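Nitrite oxidoreductase subunit A (Kuenenia stuttgartiensis, PDB 7B04) is the molybdenum-bearing subunit of an enzyme of the molybdopterin oxidoreductase family, related to NarG, and holds an iron/sulfur cluster and two MD1 ligands. Local coordinates at residues B[854-868]-B[888-902]. Residues are numbered along the deposited sequence; the frame is centred on the assembly and turned at random.
Sequences TPYLPNAIVSTNPYI and RNIKKSWEETKKTKN
Ile861 and Lys891 pair in register where strands 860-862 and 890-892 run parallel. Ile861 N donates to Ile890 O and Ile861 O accepts from Lys892 N, while Ser863 N continues the pattern to Lys892 O at 2.9 Å. Lys891 starts with CG anti to its backbone N (chi1 -178°) and bends at chi3 (71°), which brings its ammonium into the turn 865-868. There NZ donates to Asn865 O at 2.7 Å and to Ile868 O at 2.8 Å, the second bond lying in the carbonyl plane. Asn865 O also takes the turn's own Ile868 N, from the opposite face of its plane, and is thus gripped by two donors.

On the sheet face bearing Val862, the two methyls divide their work: CG1 lies 3.5 Å from Trp894 CB and also near CE3, the two side chains side by side and pointing the same way, and CG2 meets Thr897 CG2. The far rim of the Trp894 indole turns its edge to the face of the Tyr856 ring, a T-shaped pair with planes at 76°. Near the plane of the tyrosine ring, at its edge, CE2 meets Lys898 O at 3.2 Å.

Thr900 OG1 joins the two segments by accepting from Leu857 N at 2.8 Å while donating to Thr897 O on a lone pair. Further along, Asn902 closes the contact twice, through its backbone N to Pro855 O and through ND2 to Thr854 O (2.9 Å), the latter almost in its amide plane. Its OD1 meanwhile caps helix 903-906 through Leu904 N.

With strand 847-848 antiparallel on the other side of 860-862, the pairing completes a small three-stranded mixed sheet, whose two parallel strands and intervening helix 882-887 form a beta-alpha-beta unit.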
loop_
_atom_site.group_PDB
_atom_site.type_symbol
_atom_site.label_atom_id
_atom_site.label_comp_id
_atom_site.label_asym_id
_atom_site.label_seq_id
_atom_site.Cartn_x
_atom_site.Cartn_y
_atom_site.Cartn_z
ATOM N N THR B 854 29.924 -0.773 -1.313
ATOM C CA THR B 854 30.788 -1.321 -0.277
ATOM C C THR B 854 31.722 -0.228 0.214
ATOM O O THR B 854 32.053 0.685 -0.551
ATOM C CB THR B 854 31.597 -2.513 -0.806
ATOM O OG1 THR B 854 32.391 -3.064 0.250
ATOM C CG2 THR B 854 32.508 -2.081 -1.944
ATOM N N PRO B 855 32.136 -0.266 1.486
ATOM C CA PRO B 855 33.164 0.679 1.945
ATOM C C PRO B 855 34.574 0.310 1.513
ATOM O O PRO B 855 35.461 1.174 1.556
ATOM C CB PRO B 855 33.036 0.621 3.479
ATOM C CG PRO B 855 31.705 -0.033 3.742
ATOM C CD PRO B 855 31.515 -0.986 2.607
ATOM N N TYR B 856 34.808 -0.937 1.118
ATOM C CA TYR B 856 36.111 -1.479 0.763
ATOM C C TYR B 856 36.273 -1.530 -0.760
ATOM O O TYR B 856 35.470 -0.963 -1.510
ATOM C CB TYR B 856 36.312 -2.833 1.442
ATOM C CG TYR B 856 35.987 -2.782 2.919
ATOM C CD1 TYR B 856 34.758 -3.217 3.393
ATOM C CD2 TYR B 856 36.896 -2.260 3.836
ATOM C CE1 TYR B 856 34.451 -3.159 4.738
ATOM C CE2 TYR B 856 36.595 -2.197 5.185
ATOM C CZ TYR B 856 35.367 -2.649 5.629
ATOM O OH TYR B 856 35.044 -2.596 6.966
ATOM N N LEU B 857 37.336 -2.198 -1.208
ATOM C CA LEU B 857 37.650 -2.286 -2.627
ATOM C C LEU B 857 36.458 -2.823 -3.417
ATOM O O LEU B 857 35.913 -3.880 -3.070
ATOM C CB LEU B 857 38.855 -3.200 -2.850
ATOM C CG LEU B 857 39.416 -3.230 -4.275
ATOM C CD1 LEU B 857 40.154 -1.938 -4.581
ATOM C CD2 LEU B 857 40.314 -4.442 -4.495
ATOM N N PRO B 858 36.027 -2.128 -4.469
ATOM C CA PRO B 858 34.874 -2.593 -5.248
ATOM C C PRO B 858 35.142 -3.937 -5.910
ATOM O O PRO B 858 36.201 -4.155 -6.506
ATOM C CB PRO B 858 34.683 -1.482 -6.286
ATOM C CG PRO B 858 35.314 -0.278 -5.673
ATOM C CD PRO B 858 36.488 -0.800 -4.905
ATOM N N ASN B 859 34.172 -4.843 -5.790
ATOM C CA ASN B 859 34.177 -6.118 -6.505
ATOM C C ASN B 859 35.369 -6.991 -6.119
ATOM O O ASN B 859 35.888 -7.750 -6.941
ATOM C CB ASN B 859 34.136 -5.903 -8.021
ATOM C CG ASN B 859 33.502 -7.064 -8.750
ATOM O OD1 ASN B 859 33.113 -8.055 -8.136
ATOM N ND2 ASN B 859 33.391 -6.950 -10.068
ATOM N N ALA B 860 35.809 -6.899 -4.868
ATOM C CA ALA B 860 36.921 -7.716 -4.406
ATOM C C ALA B 860 36.429 -9.094 -3.989
ATOM O O ALA B 860 35.344 -9.237 -3.418
ATOM C CB ALA B 860 37.636 -7.035 -3.238
ATOM N N ILE B 861 37.236 -10.113 -4.274
ATOM C CA ILE B 861 36.914 -11.488 -3.910
ATOM C C ILE B 861 37.574 -11.783 -2.570
ATOM O O ILE B 861 38.802 -11.852 -2.475
ATOM C CB ILE B 861 37.373 -12.480 -4.984
ATOM C CG1 ILE B 861 36.754 -12.126 -6.336
ATOM C CG2 ILE B 861 37.009 -13.903 -4.580
ATOM C CD1 ILE B 861 37.335 -12.898 -7.498
ATOM N N VAL B 862 36.759 -11.965 -1.534
ATOM C CA VAL B 862 37.255 -12.198 -0.184
ATOM C C VAL B 862 37.426 -13.706 -0.022
ATOM O O VAL B 862 36.474 -14.423 0.291
ATOM C CB VAL B 862 36.322 -11.607 0.874
ATOM C CG1 VAL B 862 36.749 -12.040 2.266
ATOM C CG2 VAL B 862 36.308 -10.088 0.773
ATOM N N SER B 863 38.650 -14.184 -0.239
ATOM C CA SER B 863 38.987 -15.591 -0.064
ATOM C C SER B 863 40.493 -15.757 -0.195
ATOM O O SER B 863 41.178 -14.928 -0.801
ATOM C CB SER B 863 38.267 -16.484 -1.084
ATOM O OG SER B 863 38.607 -17.847 -0.897
ATOM N N THR B 864 41.003 -16.837 0.402
ATOM C CA THR B 864 42.383 -17.270 0.212
ATOM C C THR B 864 42.456 -18.644 -0.437
ATOM O O THR B 864 43.545 -19.226 -0.511
ATOM C CB THR B 864 43.145 -17.291 1.542
ATOM O OG1 THR B 864 42.526 -18.220 2.439
ATOM C CG2 THR B 864 43.155 -15.916 2.171
ATOM N N ASN B 865 41.328 -19.177 -0.885
ATOM C CA ASN B 865 41.276 -20.495 -1.497
ATOM C C ASN B 865 42.215 -20.555 -2.696
ATOM O O ASN B 865 42.049 -19.770 -3.642
ATOM C CB ASN B 865 39.843 -20.806 -1.928
ATOM C CG ASN B 865 39.646 -22.259 -2.320
ATOM O OD1 ASN B 865 40.579 -23.060 -2.280
ATOM N ND2 ASN B 865 38.422 -22.605 -2.704
ATOM N N PRO B 866 43.206 -21.453 -2.703
ATOM C CA PRO B 866 44.062 -21.591 -3.891
ATOM C C PRO B 866 43.336 -22.182 -5.083
ATOM O O PRO B 866 43.911 -22.228 -6.178
ATOM C CB PRO B 866 45.184 -22.518 -3.409
ATOM C CG PRO B 866 44.563 -23.306 -2.303
ATOM C CD PRO B 866 43.604 -22.371 -1.621
ATOM N N TYR B 867 42.098 -22.631 -4.902
ATOM C CA TYR B 867 41.293 -23.200 -5.971
ATOM C C TYR B 867 40.386 -22.170 -6.629
ATOM O O TYR B 867 39.637 -22.517 -7.546
ATOM C CB TYR B 867 40.483 -24.371 -5.416
ATOM C CG TYR B 867 41.379 -25.354 -4.700
ATOM C CD1 TYR B 867 42.604 -25.716 -5.245
ATOM C CD2 TYR B 867 41.031 -25.877 -3.463
ATOM C CE1 TYR B 867 43.444 -26.596 -4.596
ATOM C CE2 TYR B 867 41.869 -26.754 -2.801
ATOM C CZ TYR B 867 43.075 -27.111 -3.375
ATOM O OH TYR B 867 43.914 -27.990 -2.731
ATOM N N ILE B 868 40.423 -20.926 -6.165
ATOM C CA ILE B 868 39.840 -19.794 -6.871
ATOM C C ILE B 868 40.984 -19.109 -7.606
ATOM O O ILE B 868 41.891 -18.555 -6.976
ATOM C CB ILE B 868 39.128 -18.826 -5.916
ATOM C CG1 ILE B 868 37.989 -19.534 -5.182
ATOM C CG2 ILE B 868 38.611 -17.614 -6.678
ATOM C CD1 ILE B 868 37.418 -18.730 -4.033
ATOM N N ARG B 888 36.826 -6.351 -12.518
ATOM C CA ARG B 888 38.038 -6.539 -11.719
ATOM C C ARG B 888 37.823 -7.712 -10.769
ATOM O O ARG B 888 37.209 -7.567 -9.710
ATOM C CB ARG B 888 38.398 -5.272 -10.951
ATOM C CG ARG B 888 39.800 -5.337 -10.357
ATOM C CD ARG B 888 40.028 -4.357 -9.216
ATOM N NE ARG B 888 39.870 -2.961 -9.607
ATOM C CZ ARG B 888 39.047 -2.109 -9.004
ATOM N NH1 ARG B 888 38.305 -2.511 -7.981
ATOM N NH2 ARG B 888 38.969 -0.854 -9.420
ATOM N N ASN B 889 38.333 -8.884 -11.151
ATOM C CA ASN B 889 38.210 -10.100 -10.347
ATOM C C ASN B 889 39.538 -10.355 -9.638
ATOM O O ASN B 889 40.383 -11.125 -10.092
ATOM C CB ASN B 889 37.802 -11.279 -11.226
ATOM C CG ASN B 889 36.440 -11.089 -11.860
ATOM O OD1 ASN B 889 35.490 -10.665 -11.203
ATOM N ND2 ASN B 889 36.337 -11.398 -13.148
ATOM N N ILE B 890 39.718 -9.690 -8.500
ATOM C CA ILE B 890 40.939 -9.793 -7.707
ATOM C C ILE B 890 40.629 -10.547 -6.421
ATOM O O ILE B 890 39.746 -10.145 -5.651
ATOM C CB ILE B 890 41.543 -8.414 -7.406
ATOM C CG1 ILE B 890 42.211 -7.849 -8.661
ATOM C CG2 ILE B 890 42.545 -8.507 -6.267
ATOM C CD1 ILE B 890 42.819 -6.484 -8.467
ATOM N N LYS B 891 41.352 -11.639 -6.191
ATOM C CA LYS B 891 41.232 -12.381 -4.946
ATOM C C LYS B 891 42.053 -11.699 -3.857
ATOM O O LYS B 891 43.171 -11.236 -4.101
ATOM C CB LYS B 891 41.699 -13.825 -5.140
ATOM C CG LYS B 891 41.571 -14.706 -3.911
ATOM C CD LYS B 891 41.817 -16.169 -4.251
ATOM C CE LYS B 891 43.283 -16.427 -4.572
ATOM N NZ LYS B 891 43.552 -17.871 -4.829
ATOM N N LYS B 892 41.487 -11.634 -2.653
ATOM C CA LYS B 892 42.119 -10.939 -1.542
ATOM C C LYS B 892 41.564 -11.497 -0.241
ATOM O O LYS B 892 40.380 -11.827 -0.161
ATOM C CB LYS B 892 41.885 -9.426 -1.632
ATOM C CG LYS B 892 42.799 -8.595 -0.747
ATOM C CD LYS B 892 42.569 -7.106 -0.965
ATOM C CE LYS B 892 43.087 -6.654 -2.322
ATOM N NZ LYS B 892 44.574 -6.662 -2.386
ATOM N N SER B 893 42.417 -11.599 0.774
ATOM C CA SER B 893 41.967 -12.125 2.056
ATOM C C SER B 893 41.107 -11.100 2.783
ATOM O O SER B 893 41.159 -9.900 2.509
ATOM C CB SER B 893 43.161 -12.512 2.932
ATOM O OG SER B 893 43.811 -11.361 3.445
ATOM N N TRP B 894 40.302 -11.595 3.730
ATOM C CA TRP B 894 39.402 -10.697 4.452
ATOM C C TRP B 894 40.181 -9.690 5.285
ATOM O O TRP B 894 39.788 -8.525 5.392
ATOM C CB TRP B 894 38.428 -11.475 5.333
ATOM C CG TRP B 894 37.686 -10.561 6.276
ATOM C CD1 TRP B 894 37.682 -10.623 7.638
ATOM C CD2 TRP B 894 36.850 -9.440 5.924
ATOM N NE1 TRP B 894 36.896 -9.623 8.155
ATOM C CE2 TRP B 894 36.374 -8.884 7.126
ATOM C CE3 TRP B 894 36.457 -8.860 4.713
ATOM C CZ2 TRP B 894 35.523 -7.778 7.156
ATOM C CZ3 TRP B 894 35.614 -7.754 4.747
ATOM C CH2 TRP B 894 35.158 -7.227 5.960
ATOM N N GLU B 895 41.297 -10.120 5.873
ATOM C CA GLU B 895 42.096 -9.218 6.699
ATOM C C GLU B 895 42.718 -8.120 5.850
ATOM O O GLU B 895 42.793 -6.961 6.271
ATOM C CB GLU B 895 43.174 -10.023 7.428
ATOM C CG GLU B 895 44.199 -9.215 8.219
ATOM C CD GLU B 895 43.568 -8.213 9.160
ATOM O OE1 GLU B 895 42.778 -8.638 10.029
ATOM O OE2 GLU B 895 43.867 -7.007 9.037
ATOM N N GLU B 896 43.138 -8.463 4.631
ATOM C CA GLU B 896 43.688 -7.465 3.713
ATOM C C GLU B 896 42.594 -6.560 3.154
ATOM O O GLU B 896 42.838 -5.378 2.886
ATOM C CB GLU B 896 44.454 -8.146 2.582
ATOM N N THR B 897 41.387 -7.099 2.946
ATOM C CA THR B 897 40.307 -6.291 2.382
ATOM C C THR B 897 39.857 -5.195 3.341
ATOM O O THR B 897 39.449 -4.116 2.893
ATOM C CB THR B 897 39.117 -7.158 1.991
ATOM O OG1 THR B 897 38.931 -8.179 2.970
ATOM C CG2 THR B 897 39.351 -7.807 0.631
ATOM N N LYS B 898 39.890 -5.455 4.653
ATOM C CA LYS B 898 39.400 -4.474 5.614
ATOM C C LYS B 898 40.216 -3.194 5.585
ATOM O O LYS B 898 39.715 -2.142 5.994
ATOM C CB LYS B 898 39.436 -5.050 7.030
ATOM C CG LYS B 898 38.546 -6.248 7.253
ATOM C CD LYS B 898 38.494 -6.630 8.724
ATOM C CE LYS B 898 39.801 -7.261 9.178
ATOM N NZ LYS B 898 39.732 -7.719 10.594
ATOM N N LYS B 899 41.456 -3.263 5.109
ATOM C CA LYS B 899 42.327 -2.105 4.989
ATOM C C LYS B 899 42.156 -1.375 3.664
ATOM O O LYS B 899 42.787 -0.332 3.465
ATOM C CB LYS B 899 43.792 -2.527 5.161
ATOM N N THR B 900 41.332 -1.893 2.753
ATOM C CA THR B 900 41.154 -1.256 1.455
ATOM C C THR B 900 40.234 -0.045 1.611
ATOM O O THR B 900 39.867 0.339 2.726
ATOM C CB THR B 900 40.614 -2.259 0.438
ATOM O OG1 THR B 900 39.289 -2.650 0.811
ATOM C CG2 THR B 900 41.499 -3.491 0.394
ATOM N N LYS B 901 39.770 0.513 0.490
ATOM C CA LYS B 901 38.994 1.751 0.504
ATOM C C LYS B 901 38.251 1.981 -0.806
ATOM O O LYS B 901 38.865 2.015 -1.878
ATOM C CB LYS B 901 39.901 2.979 0.725
ATOM C CG LYS B 901 40.569 3.138 2.087
ATOM C CD LYS B 901 39.572 3.505 3.165
ATOM C CE LYS B 901 40.196 3.396 4.547
ATOM N NZ LYS B 901 40.316 1.978 4.990
ATOM N N ASN B 902 36.933 2.141 -0.729
ATOM C CA ASN B 902 36.173 2.582 -1.890
ATOM C C ASN B 902 36.383 4.078 -2.078
ATOM O O ASN B 902 36.344 4.849 -1.113
ATOM C CB ASN B 902 34.685 2.273 -1.711
ATOM C CG ASN B 902 33.867 2.547 -2.968
ATOM O OD1 ASN B 902 34.383 3.043 -3.969
ATOM N ND2 ASN B 902 32.578 2.232 -2.910
#